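Local coordinates for protein inulin fructotransferase (Bacillus sp. snu-7, PDB 2INV) that probably cleaves inulin by intramolecular fructosyl transfer, acting as a lyase that releases the cyclic disaccharide difructose anhydride, at residues I138-F143 and F173-M178; R264-S269 and E288-A293; F334-P339 and S370-Q375. All coordinates share one frame; numbering follows the deposited sequence.

Interaction 1. Residues I138-F143 and F173-M178; sequences IVFRDF and FHITGM. With 2PO (phosphonate), chain G.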
ATOM      1  N   ILE A 138     -16.165 -10.150   6.461  1.00 13.55           N
ATOM      2  CA  ILE A 138     -17.067  -9.042   6.144  1.00 12.90           C
ATOM      3  C   ILE A 138     -16.297  -7.896   5.499  1.00 12.22           C
ATOM      4  O   ILE A 138     -15.228  -7.499   5.972  1.00 11.68           O
ATOM      5  CB  ILE A 138     -17.826  -8.550   7.383  1.00 13.61           C
ATOM      6  CG1 ILE A 138     -18.712  -9.692   7.904  1.00 14.76           C
ATOM      7  CG2 ILE A 138     -18.685  -7.346   7.021  1.00 14.34           C
ATOM      8  CD1 ILE A 138     -19.491  -9.361   9.143  1.00 12.09           C
ATOM      9  N   VAL A 139     -16.860  -7.380   4.412  1.00 10.85           N
ATOM     10  CA  VAL A 139     -16.251  -6.314   3.636  1.00 11.82           C
ATOM     11  C   VAL A 139     -17.159  -5.087   3.473  1.00 10.80           C
ATOM     12  O   VAL A 139     -18.315  -5.216   3.058  1.00 10.38           O
ATOM     13  CB  VAL A 139     -15.863  -6.851   2.234  1.00 12.04           C
ATOM     14  CG1 VAL A 139     -15.165  -5.765   1.439  1.00 13.07           C
ATOM     15  CG2 VAL A 139     -14.982  -8.075   2.384  1.00 12.82           C
ATOM     16  N   PHE A 140     -16.626  -3.908   3.796  1.00  9.70           N
ATOM     17  CA  PHE A 140     -17.349  -2.640   3.666  1.00 10.70           C
ATOM     18  C   PHE A 140     -16.535  -1.830   2.676  1.00 10.79           C
ATOM     19  O   PHE A 140     -15.400  -1.461   2.986  1.00  9.62           O
ATOM     20  CB  PHE A 140     -17.366  -1.880   4.988  1.00 10.21           C
ATOM     21  CG  PHE A 140     -18.405  -2.353   5.959  1.00 11.24           C
ATOM     22  CD1 PHE A 140     -19.727  -1.925   5.870  1.00 11.29           C
ATOM     23  CD2 PHE A 140     -18.047  -3.207   6.992  1.00 10.38           C
ATOM     24  CE1 PHE A 140     -20.666  -2.341   6.802  1.00 12.16           C
ATOM     25  CE2 PHE A 140     -18.981  -3.629   7.926  1.00 11.12           C
ATOM     26  CZ  PHE A 140     -20.298  -3.190   7.829  1.00 11.72           C
ATOM     27  N   ARG A 141     -17.081  -1.524   1.505  1.00 10.61           N
ATOM     28  CA  ARG A 141     -16.270  -0.772   0.573  1.00 11.63           C
ATOM     29  C   ARG A 141     -16.940   0.168  -0.407  1.00 11.09           C
ATOM     30  O   ARG A 141     -18.099   0.020  -0.788  1.00 11.79           O
ATOM     31  CB  ARG A 141     -15.390  -1.734  -0.217  1.00 11.74           C
ATOM     32  CG  ARG A 141     -16.158  -2.557  -1.215  1.00 13.92           C
ATOM     33  CD  ARG A 141     -15.282  -3.607  -1.851  1.00 15.33           C
ATOM     34  NE  ARG A 141     -14.193  -3.011  -2.614  1.00 16.64           N
ATOM     35  CZ  ARG A 141     -13.252  -3.718  -3.231  1.00 16.35           C
ATOM     36  NH1 ARG A 141     -13.270  -5.045  -3.168  1.00 17.19           N
ATOM     37  NH2 ARG A 141     -12.294  -3.102  -3.911  1.00 16.04           N
ATOM     38  N   ASP A 142     -16.139   1.142  -0.806  1.00 11.15           N
ATOM     39  CA  ASP A 142     -16.499   2.152  -1.774  1.00 11.27           C
ATOM     40  C   ASP A 142     -17.818   2.897  -1.618  1.00 11.09           C
ATOM     41  O   ASP A 142     -18.532   3.102  -2.593  1.00 10.95           O
ATOM     42  CB  ASP A 142     -16.395   1.540  -3.169  1.00 12.12           C
ATOM     43  CG  ASP A 142     -15.053   0.854  -3.397  1.00 12.51           C
ATOM     44  OD1 ASP A 142     -14.001   1.491  -3.172  1.00 12.09           O
ATOM     45  OD2 ASP A 142     -15.044  -0.328  -3.798  1.00 12.10           O
ATOM     46  N   PHE A 143     -18.154   3.297  -0.396  1.00 11.22           N
ATOM     47  CA  PHE A 143     -19.355   4.101  -0.193  1.00 11.18           C
ATOM     48  C   PHE A 143     -19.106   5.181   0.858  1.00 11.74           C
ATOM     49  O   PHE A 143     -18.043   5.222   1.475  1.00 12.45           O
ATOM     50  CB  PHE A 143     -20.614   3.240   0.081  1.00 11.06           C
ATOM     51  CG  PHE A 143     -20.685   2.617   1.437  1.00 10.30           C
ATOM     52  CD1 PHE A 143     -21.262   3.306   2.506  1.00 11.18           C
ATOM     53  CD2 PHE A 143     -20.271   1.300   1.631  1.00 11.77           C
ATOM     54  CE1 PHE A 143     -21.433   2.679   3.752  1.00 10.55           C
ATOM     55  CE2 PHE A 143     -20.437   0.676   2.862  1.00 10.94           C
ATOM     56  CZ  PHE A 143     -21.019   1.366   3.916  1.00 11.82           C
ATOM     57  N   PHE A 173     -11.572  -9.153   8.444  1.00 11.48           N
ATOM     58  CA  PHE A 173     -12.464  -8.111   7.954  1.00 10.64           C
ATOM     59  C   PHE A 173     -11.677  -7.232   6.998  1.00 11.52           C
ATOM     60  O   PHE A 173     -10.444  -7.152   7.093  1.00 10.53           O
ATOM     61  CB  PHE A 173     -13.027  -7.294   9.116  1.00 10.48           C
ATOM     62  CG  PHE A 173     -14.291  -7.877   9.704  1.00 10.62           C
ATOM     63  CD1 PHE A 173     -14.527  -9.247   9.656  1.00  9.23           C
ATOM     64  CD2 PHE A 173     -15.229  -7.066  10.326  1.00 10.84           C
ATOM     65  CE1 PHE A 173     -15.673  -9.799  10.218  1.00 10.28           C
ATOM     66  CE2 PHE A 173     -16.377  -7.605  10.892  1.00 11.03           C
ATOM     67  CZ  PHE A 173     -16.604  -8.976  10.841  1.00 10.57           C
ATOM     68  N   HIS A 174     -12.387  -6.591   6.072  1.00 11.20           N
ATOM     69  CA  HIS A 174     -11.764  -5.724   5.080  1.00 11.22           C
ATOM     70  C   HIS A 174     -12.575  -4.439   4.946  1.00 11.87           C
ATOM     71  O   HIS A 174     -13.778  -4.476   4.652  1.00 10.77           O
ATOM     72  CB  HIS A 174     -11.705  -6.461   3.740  1.00 11.72           C
ATOM     73  CG  HIS A 174     -10.759  -5.863   2.747  1.00 12.62           C
ATOM     74  ND1 HIS A 174     -10.001  -4.743   3.012  1.00 13.29           N
ATOM     75  CD2 HIS A 174     -10.409  -6.265   1.502  1.00 11.48           C
ATOM     76  CE1 HIS A 174      -9.228  -4.481   1.975  1.00 12.14           C
ATOM     77  NE2 HIS A 174      -9.456  -5.388   1.045  1.00 14.20           N
ATOM     78  N   ILE A 175     -11.909  -3.310   5.173  1.00 11.65           N
ATOM     79  CA  ILE A 175     -12.542  -1.997   5.091  1.00 12.75           C
ATOM     80  C   ILE A 175     -11.749  -1.149   4.101  1.00 12.30           C
ATOM     81  O   ILE A 175     -10.727  -0.572   4.473  1.00 12.02           O
ATOM     82  CB  ILE A 175     -12.493  -1.273   6.453  1.00 13.71           C
ATOM     83  CG1 ILE A 175     -13.155  -2.123   7.543  1.00 14.54           C
ATOM     84  CG2 ILE A 175     -13.157   0.094   6.340  1.00 15.41           C
ATOM     85  CD1 ILE A 175     -14.637  -2.384   7.319  1.00 13.33           C
ATOM     86  N   THR A 176     -12.192  -1.071   2.850  1.00 11.76           N
ATOM     87  CA  THR A 176     -11.443  -0.283   1.877  1.00 12.40           C
ATOM     88  C   THR A 176     -12.253   0.632   0.953  1.00 12.27           C
ATOM     89  O   THR A 176     -13.440   0.433   0.736  1.00 12.33           O
ATOM     90  CB  THR A 176     -10.542  -1.203   1.023  1.00 12.49           C
ATOM     91  OG1 THR A 176      -9.755  -0.407   0.130  1.00 15.10           O
ATOM     92  CG2 THR A 176     -11.387  -2.181   0.218  1.00 14.73           C
ATOM     93  N   GLY A 177     -11.574   1.653   0.437  1.00 13.04           N
ATOM     94  CA  GLY A 177     -12.165   2.625  -0.471  1.00 11.61           C
ATOM     95  C   GLY A 177     -13.302   3.455   0.083  1.00 12.28           C
ATOM     96  O   GLY A 177     -14.050   4.071  -0.667  1.00 11.97           O
HETATM   97  N   MSE A 178     -13.421   3.505   1.402  1.00 12.55           N
HETATM   98  CA  MSE A 178     -14.511   4.245   2.028  1.00 12.72           C
HETATM   99  C   MSE A 178     -14.327   5.743   2.209  1.00 12.43           C
HETATM  100  O   MSE A 178     -13.227   6.294   2.048  1.00 12.24           O
HETATM  101  CB  MSE A 178     -14.844   3.632   3.386  1.00 12.20           C
HETATM  102  CG  MSE A 178     -15.133   2.131   3.342  1.00 13.76           C
HETATM  103 SE   MSE A 178     -17.001   1.719   3.161  1.00 16.80          SE
HETATM  104  CE  MSE A 178     -17.681   2.987   4.452  1.00 15.45           C
TER
HETATM  105  P   2PO G1002     -13.905  -3.039  -7.357  1.00 47.24           P
HETATM  106  O1P 2PO G1002     -14.571  -4.279  -6.645  1.00 45.49           O
HETATM  107  O2P 2PO G1002     -14.865  -1.795  -7.124  1.00 45.72           O
HETATM  108  O3P 2PO G1002     -13.442  -3.242  -8.762  1.00 46.04           O
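V139, F140 and R141 pair in parallel with H174, I175 and T176, forming a buried backbone ladder between strands 135-146 and 174-181. Four N-H...O bonds run along it, among them F140 N to H174 O at 3.0 Å. Just before the paired residues, F173 packs on I138. I138 CB sits 3.7 Å from the centroid of the F173 ring, over its face, and I138 CD1 reaches F173 CZ at 3.4 Å. A serine in place of F173 would probably leave I138 without the flat surface it lies on and open a gap next to V127 and V166. The two strands are rungs of successive coils of the right-handed parallel beta-helix. F140 and I175 point into the coil, with I175 CD1 3.5 Å from F140 CD2; V127 and I164 pack nearby. M178, a selenomethionine, bends back at chi2 (-94°) and chi3. That lays SE and CE over one face of the F143 ring, SE 3.9 Å from its centroid, a Met-aromatic contact. V139, R141 and H174 point outward, toward other subunits; T176, on the same face, bonds through OG1 to N198 O of the next coil. The R141 guanidinium has T176 CG2 over one face and phosphonate O1P over the other, with R141 CZ to O1P 3.7 Å. R141 NE also bridges to D142 OD2 at 3.1 Å, from above the carboxylate plane. D142 OD1 has a long, weak ion pair with R141 of the third subunit.

Interaction 2. Residues R264-S269 and E288-A293; sequences RCSVTS and ENLITA
R264 and E288 both hold CG beside their own backbone N (chi1 -61° and -56°) and bend at chi2, which lays the two side chains alongside each other. They stand on adjacent coils of the parallel beta-helix, just before strands 266-268 and 290-292. R264 NE meets E288 OE1 at 3.0 Å in a salt bridge. The oxygen lies at the edge of the guanidinium, near its plane, while NE approaches from above the carboxylate plane; the two planes are 59° apart. A water closes the other end, donating to E288 OE2 and weakly accepting from R264 NH2. E240 on the preceding coil takes R264 NH1. N289 turns its amide to the preceding coil, and its OD1 accepts the backbone N of C265 at 2.6 Å. N327 does the same for the N of N289, so this bond recurs on the next coil. The strands then join through backbone bonds, the shortest being V267 N to L290 O at 2.7 Å. On the inner side V267 CB packs against I291 CD1 at 3.7 Å. On the outer side lie S266, T268, L290 and T292. T292 OG1 bonds to D331 of the second subunit, and S269 OG bonds to S269 of both other subunits. T268 OG1 donates to S266 OG at 3.0 Å, while T268 CG2 touches T292 CG2 at 3.5 Å.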
ATOM      1  N   ARG A 264       5.031  -5.304  20.062  1.00 13.43           N
ATOM      2  CA  ARG A 264       5.568  -5.726  18.779  1.00 13.82           C
ATOM      3  C   ARG A 264       4.808  -5.212  17.563  1.00 13.11           C
ATOM      4  O   ARG A 264       4.570  -5.964  16.614  1.00 12.67           O
ATOM      5  CB  ARG A 264       5.608  -7.249  18.695  1.00 15.43           C
ATOM      6  CG  ARG A 264       6.470  -7.913  19.725  1.00 18.98           C
ATOM      7  CD  ARG A 264       5.622  -8.765  20.640  1.00 21.99           C
ATOM      8  NE  ARG A 264       6.273  -8.911  21.933  1.00 25.19           N
ATOM      9  CZ  ARG A 264       5.658  -9.252  23.057  1.00 23.76           C
ATOM     10  NH1 ARG A 264       4.362  -9.493  23.057  1.00 22.46           N
ATOM     11  NH2 ARG A 264       6.344  -9.325  24.187  1.00 25.84           N
ATOM     12  N   CYS A 265       4.416  -3.945  17.576  1.00 12.17           N
ATOM     13  CA  CYS A 265       3.705  -3.399  16.428  1.00 10.71           C
ATOM     14  C   CYS A 265       4.697  -2.560  15.648  1.00 10.79           C
ATOM     15  O   CYS A 265       5.835  -2.364  16.106  1.00  9.70           O
ATOM     16  CB  CYS A 265       2.518  -2.540  16.875  1.00 11.07           C
ATOM     17  SG  CYS A 265       1.263  -3.449  17.802  1.00 11.51           S
ATOM     18  N   SER A 266       4.284  -2.064  14.484  1.00 10.50           N
ATOM     19  CA  SER A 266       5.193  -1.259  13.681  1.00 11.88           C
ATOM     20  C   SER A 266       4.507  -0.086  13.003  1.00 12.02           C
ATOM     21  O   SER A 266       3.477  -0.250  12.337  1.00 12.19           O
ATOM     22  CB  SER A 266       5.875  -2.135  12.624  1.00 12.14           C
ATOM     23  OG  SER A 266       6.658  -1.353  11.747  1.00 14.62           O
ATOM     24  N   VAL A 267       5.090   1.096  13.178  1.00 12.21           N
ATOM     25  CA  VAL A 267       4.566   2.307  12.569  1.00 12.03           C
ATOM     26  C   VAL A 267       5.700   2.849  11.705  1.00 12.43           C
ATOM     27  O   VAL A 267       6.617   3.517  12.195  1.00 13.25           O
ATOM     28  CB  VAL A 267       4.152   3.318  13.649  1.00 11.92           C
ATOM     29  CG1 VAL A 267       3.663   4.604  13.016  1.00 11.42           C
ATOM     30  CG2 VAL A 267       3.049   2.709  14.511  1.00 10.72           C
ATOM     31  N   THR A 268       5.612   2.551  10.412  1.00 12.50           N
ATOM     32  CA  THR A 268       6.641   2.914   9.454  1.00 12.36           C
ATOM     33  C   THR A 268       6.142   3.516   8.142  1.00 12.16           C
ATOM     34  O   THR A 268       5.052   3.189   7.670  1.00 11.34           O
ATOM     35  CB  THR A 268       7.445   1.657   9.090  1.00 14.16           C
ATOM     36  OG1 THR A 268       7.806   0.956  10.287  1.00 17.83           O
ATOM     37  CG2 THR A 268       8.684   2.028   8.296  1.00 14.39           C
ATOM     38  N   SER A 269       6.961   4.385   7.554  1.00 11.51           N
ATOM     39  CA  SER A 269       6.644   4.997   6.265  1.00 11.80           C
ATOM     40  C   SER A 269       5.320   5.757   6.264  1.00 11.80           C
ATOM     41  O   SER A 269       4.482   5.557   5.388  1.00 12.42           O
ATOM     42  CB  SER A 269       6.604   3.909   5.188  1.00 10.45           C
ATOM     43  OG  SER A 269       7.815   3.180   5.169  1.00 14.39           O
ATOM     44  N   GLU A 288       8.436  -3.355  22.766  1.00 11.43           N
ATOM     45  CA  GLU A 288       9.037  -3.797  21.513  1.00 11.99           C
ATOM     46  C   GLU A 288       8.423  -3.337  20.187  1.00 11.08           C
ATOM     47  O   GLU A 288       8.262  -4.130  19.260  1.00 10.46           O
ATOM     48  CB  GLU A 288       9.122  -5.329  21.560  1.00 13.00           C
ATOM     49  CG  GLU A 288       9.901  -5.813  22.779  1.00 14.28           C
ATOM     50  CD  GLU A 288       9.446  -7.165  23.315  1.00 14.07           C
ATOM     51  OE1 GLU A 288       9.059  -8.032  22.506  1.00 14.47           O
ATOM     52  OE2 GLU A 288       9.485  -7.359  24.550  1.00 16.72           O
ATOM     53  N   ASN A 289       8.107  -2.052  20.087  1.00 10.74           N
ATOM     54  CA  ASN A 289       7.514  -1.517  18.869  1.00 10.11           C
ATOM     55  C   ASN A 289       8.510  -0.732  18.032  1.00 10.38           C
ATOM     56  O   ASN A 289       9.448  -0.118  18.555  1.00 10.54           O
ATOM     57  CB  ASN A 289       6.317  -0.635  19.218  1.00  9.90           C
ATOM     58  CG  ASN A 289       5.291  -1.369  20.052  1.00 10.67           C
ATOM     59  OD1 ASN A 289       4.527  -2.187  19.540  1.00  9.67           O
ATOM     60  ND2 ASN A 289       5.284  -1.097  21.351  1.00  8.87           N
ATOM     61  N   LEU A 290       8.294  -0.777  16.722  1.00  9.52           N
ATOM     62  CA  LEU A 290       9.146  -0.094  15.767  1.00 10.74           C
ATOM     63  C   LEU A 290       8.459   1.131  15.177  1.00 10.12           C
ATOM     64  O   LEU A 290       7.407   1.020  14.537  1.00 12.00           O
ATOM     65  CB  LEU A 290       9.532  -1.069  14.659  1.00  8.98           C
ATOM     66  CG  LEU A 290      10.382  -0.572  13.490  1.00  7.94           C
ATOM     67  CD1 LEU A 290      11.754  -0.139  13.978  1.00  8.65           C
ATOM     68  CD2 LEU A 290      10.506  -1.688  12.461  1.00  9.91           C
ATOM     69  N   ILE A 291       9.053   2.296  15.423  1.00 10.63           N
ATOM     70  CA  ILE A 291       8.536   3.565  14.919  1.00 11.74           C
ATOM     71  C   ILE A 291       9.689   4.096  14.092  1.00 11.24           C
ATOM     72  O   ILE A 291      10.633   4.670  14.631  1.00 10.76           O
ATOM     73  CB  ILE A 291       8.251   4.536  16.063  1.00 12.30           C
ATOM     74  CG1 ILE A 291       7.494   3.801  17.172  1.00 13.55           C
ATOM     75  CG2 ILE A 291       7.441   5.720  15.548  1.00 13.77           C
ATOM     76  CD1 ILE A 291       6.112   3.379  16.785  1.00 15.73           C
ATOM     77  N   THR A 292       9.611   3.920  12.780  1.00 11.46           N
ATOM     78  CA  THR A 292      10.707   4.343  11.934  1.00 11.34           C
ATOM     79  C   THR A 292      10.282   4.837  10.561  1.00 10.93           C
ATOM     80  O   THR A 292       9.186   4.528  10.091  1.00  9.18           O
ATOM     81  CB  THR A 292      11.681   3.164  11.776  1.00 12.10           C
ATOM     82  OG1 THR A 292      12.911   3.610  11.200  1.00 12.73           O
ATOM     83  CG2 THR A 292      11.066   2.084  10.888  1.00 12.09           C
ATOM     84  N   ALA A 293      11.169   5.597   9.923  1.00 10.87           N
ATOM     85  CA  ALA A 293      10.918   6.127   8.585  1.00 10.76           C
ATOM     86  C   ALA A 293       9.622   6.932   8.465  1.00 10.96           C
ATOM     87  O   ALA A 293       8.931   6.855   7.444  1.00 10.28           O
ATOM     88  CB  ALA A 293      10.906   4.985   7.580  1.00  9.50           C
TER
HETATM   89  O   HOH W   1       8.882  -9.707  25.782  1.00 39.97           O

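Interaction 3. Residues F334-P339 and S370-Q375; sequences FAYNVP and SDVASQ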
ATOM      1  N   PHE A 334      11.764  15.056  12.140  1.00 11.94           N
ATOM      2  CA  PHE A 334      10.893  15.946  12.900  1.00 12.42           C
ATOM      3  C   PHE A 334      11.002  17.398  12.436  1.00 11.88           C
ATOM      4  O   PHE A 334      12.065  18.009  12.526  1.00 13.41           O
ATOM      5  CB  PHE A 334      11.231  15.898  14.396  1.00 12.59           C
ATOM      6  CG  PHE A 334      10.985  14.563  15.047  1.00 12.36           C
ATOM      7  CD1 PHE A 334      11.853  13.498  14.831  1.00 14.01           C
ATOM      8  CD2 PHE A 334       9.898  14.380  15.894  1.00 13.32           C
ATOM      9  CE1 PHE A 334      11.651  12.271  15.449  1.00 13.85           C
ATOM     10  CE2 PHE A 334       9.682  13.151  16.520  1.00 12.28           C
ATOM     11  CZ  PHE A 334      10.556  12.100  16.299  1.00 12.09           C
ATOM     12  N   ALA A 335       9.890  17.951  11.961  1.00 11.83           N
ATOM     13  CA  ALA A 335       9.842  19.341  11.505  1.00 11.20           C
ATOM     14  C   ALA A 335       8.890  20.068  12.445  1.00 11.92           C
ATOM     15  O   ALA A 335       7.672  19.919  12.359  1.00 12.00           O
ATOM     16  CB  ALA A 335       9.329  19.410  10.075  1.00 12.21           C
ATOM     17  N   TYR A 336       9.457  20.857  13.346  1.00 12.69           N
ATOM     18  CA  TYR A 336       8.671  21.577  14.334  1.00 14.01           C
ATOM     19  C   TYR A 336       8.706  23.093  14.147  1.00 15.02           C
ATOM     20  O   TYR A 336       9.759  23.732  14.255  1.00 15.12           O
ATOM     21  CB  TYR A 336       9.164  21.172  15.728  1.00 14.23           C
ATOM     22  CG  TYR A 336       8.448  21.804  16.890  1.00 13.89           C
ATOM     23  CD1 TYR A 336       8.677  23.138  17.228  1.00 14.39           C
ATOM     24  CD2 TYR A 336       7.564  21.067  17.675  1.00 14.72           C
ATOM     25  CE1 TYR A 336       8.047  23.722  18.319  1.00 14.46           C
ATOM     26  CE2 TYR A 336       6.928  21.643  18.773  1.00 13.97           C
ATOM     27  CZ  TYR A 336       7.174  22.967  19.088  1.00 14.36           C
ATOM     28  OH  TYR A 336       6.556  23.547  20.171  1.00 14.78           O
ATOM     29  N   ASN A 337       7.538  23.660  13.855  1.00 15.45           N
ATOM     30  CA  ASN A 337       7.403  25.101  13.648  1.00 16.49           C
ATOM     31  C   ASN A 337       6.231  25.613  14.484  1.00 16.28           C
ATOM     32  O   ASN A 337       5.062  25.490  14.092  1.00 15.88           O
ATOM     33  CB  ASN A 337       7.142  25.406  12.173  1.00 19.29           C
ATOM     34  CG  ASN A 337       7.309  26.864  11.845  1.00 22.62           C
ATOM     35  OD1 ASN A 337       7.104  27.279  10.708  1.00 25.15           O
ATOM     36  ND2 ASN A 337       7.712  27.646  12.830  1.00 23.79           N
ATOM     37  N   VAL A 338       6.549  26.181  15.640  1.00 15.56           N
ATOM     38  CA  VAL A 338       5.531  26.687  16.538  1.00 17.07           C
ATOM     39  C   VAL A 338       5.960  28.005  17.181  1.00 17.91           C
ATOM     40  O   VAL A 338       7.078  28.138  17.677  1.00 17.91           O
ATOM     41  CB  VAL A 338       5.225  25.651  17.645  1.00 16.55           C
ATOM     42  CG1 VAL A 338       4.206  26.214  18.637  1.00 16.07           C
ATOM     43  CG2 VAL A 338       4.695  24.374  17.023  1.00 15.92           C
ATOM     44  N   PRO A 339       5.081  29.017  17.128  1.00 19.20           N
ATOM     45  CA  PRO A 339       5.314  30.346  17.701  1.00 20.56           C
ATOM     46  C   PRO A 339       5.807  30.272  19.146  1.00 21.40           C
ATOM     47  O   PRO A 339       5.198  29.601  19.983  1.00 21.44           O
ATOM     48  CB  PRO A 339       3.936  30.993  17.599  1.00 20.14           C
ATOM     49  CG  PRO A 339       3.464  30.498  16.272  1.00 20.65           C
ATOM     50  CD  PRO A 339       3.910  29.038  16.230  1.00 19.60           C
ATOM     51  N   SER A 370      13.734  22.762  13.879  1.00 18.79           N
ATOM     52  CA  SER A 370      12.771  23.573  14.585  1.00 20.39           C
ATOM     53  C   SER A 370      13.195  25.016  14.632  1.00 21.13           C
ATOM     54  O   SER A 370      14.389  25.339  14.620  1.00 20.67           O
ATOM     55  CB  SER A 370      12.525  23.031  15.999  1.00 21.83           C
ATOM     56  OG  SER A 370      13.686  23.136  16.792  1.00 26.22           O
ATOM     57  N   ASP A 371      12.190  25.878  14.689  1.00 22.06           N
ATOM     58  CA  ASP A 371      12.392  27.313  14.718  1.00 22.89           C
ATOM     59  C   ASP A 371      12.890  27.781  16.081  1.00 22.26           C
ATOM     60  O   ASP A 371      13.328  28.930  16.228  1.00 22.05           O
ATOM     61  CB  ASP A 371      11.074  28.009  14.381  1.00 24.13           C
ATOM     62  CG  ASP A 371       9.987  27.708  15.398  1.00 26.06           C
ATOM     63  OD1 ASP A 371       9.153  28.601  15.679  1.00 26.46           O
ATOM     64  OD2 ASP A 371       9.968  26.574  15.914  1.00 26.14           O
ATOM     65  N   VAL A 372      12.837  26.894  17.068  1.00 20.85           N
ATOM     66  CA  VAL A 372      13.266  27.259  18.398  1.00 20.18           C
ATOM     67  C   VAL A 372      14.187  26.222  19.004  1.00 19.53           C
ATOM     68  O   VAL A 372      14.253  25.086  18.542  1.00 19.12           O
ATOM     69  CB  VAL A 372      12.056  27.437  19.331  1.00 20.56           C
ATOM     70  CG1 VAL A 372      11.147  28.526  18.815  1.00 21.06           C
ATOM     71  CG2 VAL A 372      11.290  26.121  19.434  1.00 21.36           C
ATOM     72  N   ALA A 373      14.911  26.632  20.038  1.00 18.78           N
ATOM     73  CA  ALA A 373      15.803  25.724  20.731  1.00 17.92           C
ATOM     74  C   ALA A 373      14.863  24.626  21.202  1.00 16.97           C
ATOM     75  O   ALA A 373      13.821  24.907  21.784  1.00 16.21           O
ATOM     76  CB  ALA A 373      16.453  26.419  21.920  1.00 19.37           C
ATOM     77  N   SER A 374      15.222  23.377  20.941  1.00 16.21           N
ATOM     78  CA  SER A 374      14.375  22.257  21.319  1.00 16.10           C
ATOM     79  C   SER A 374      15.178  21.075  21.831  1.00 15.79           C
ATOM     80  O   SER A 374      16.318  20.866  21.412  1.00 15.10           O
ATOM     81  CB  SER A 374      13.542  21.831  20.108  1.00 16.71           C
ATOM     82  OG  SER A 374      13.046  20.511  20.258  1.00 16.55           O
ATOM     83  N   GLN A 375      14.597  20.313  22.756  1.00 14.90           N
ATOM     84  CA  GLN A 375      15.280  19.135  23.258  1.00 14.14           C
ATOM     85  C   GLN A 375      14.776  18.009  22.366  1.00 14.62           C
ATOM     86  O   GLN A 375      13.602  17.618  22.440  1.00 14.45           O
ATOM     87  CB  GLN A 375      14.938  18.865  24.728  1.00 14.58           C
ATOM     88  CG  GLN A 375      15.676  19.768  25.734  1.00 15.20           C
ATOM     89  CD  GLN A 375      17.174  19.853  25.491  1.00 15.80           C
ATOM     90  OE1 GLN A 375      17.664  20.841  24.937  1.00 18.12           O
ATOM     91  NE2 GLN A 375      17.908  18.819  25.907  1.00 14.81           N
TER
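Y336, D371 and S370 carry this contact, where strand 328-337 and strand 362-370 part, a partly buried place in the beta-helix. Y336 and S370 form the one parallel bridge between the two segments. Their side chains leave from the same face, CB to CB at 3.9 Å. Beyond it the chain 370-375 swings off as a loop, within the beta-helix repeat of this family. S370 OG helps shape that turn by donating to V372 O at 2.7 Å, in the carbonyl plane. CG of Y336 stands anti to the backbone N (chi1 -179°), which carries the ring out to the loop, where it crosses D371 and V372 at a slant. There V372 CG2 comes to 4.2 Å from Y336 CE1, and D371 OD2 lies at the ring edge, 3.9 Å from Y336 CD1. V338 CG2, two residues on, lies over one ring face, toward its rim, and the Y336 hydroxyl bonds to D315. D371 closes back on Y336 and V338. Its N donates to Y336 O at 3.3 Å, nearly straight onto the carbonyl. Its OD2 takes a weak, long bond from V338 N, at 3.5 Å. The carboxylate also sits close to two backbone acceptors: OD1 is 2.9 Å from V338 O, and OD2 lies near Y336 O. This crowding of oxygens would probably make a negative charge on D371 less favourable and raise its affinity for a proton.

All three contacts join successive coils of one beta-helix, in chain order. Interactions 1 and 2 are buried, each a parallel ladder with largely apolar residues inside the coil and an outer face that meets another subunit. Their centres lie 25 Å apart. Interaction 3 is only partly buried and keeps a single bridge before its second segment becomes a loop. It is tied to interaction 2 through neighbouring strands 285-299 and 328-337, with nearest atoms about 7 Å apart, and lies across the chain's centre from interaction 1. The chemistry shifts accordingly: aromatic packing and a phosphonate-facing arginine in 1, a salt bridge and a side-chain amide hydrogen bond in 2, a backbone bond and a carboxylate crowded by backbone oxygens in 3.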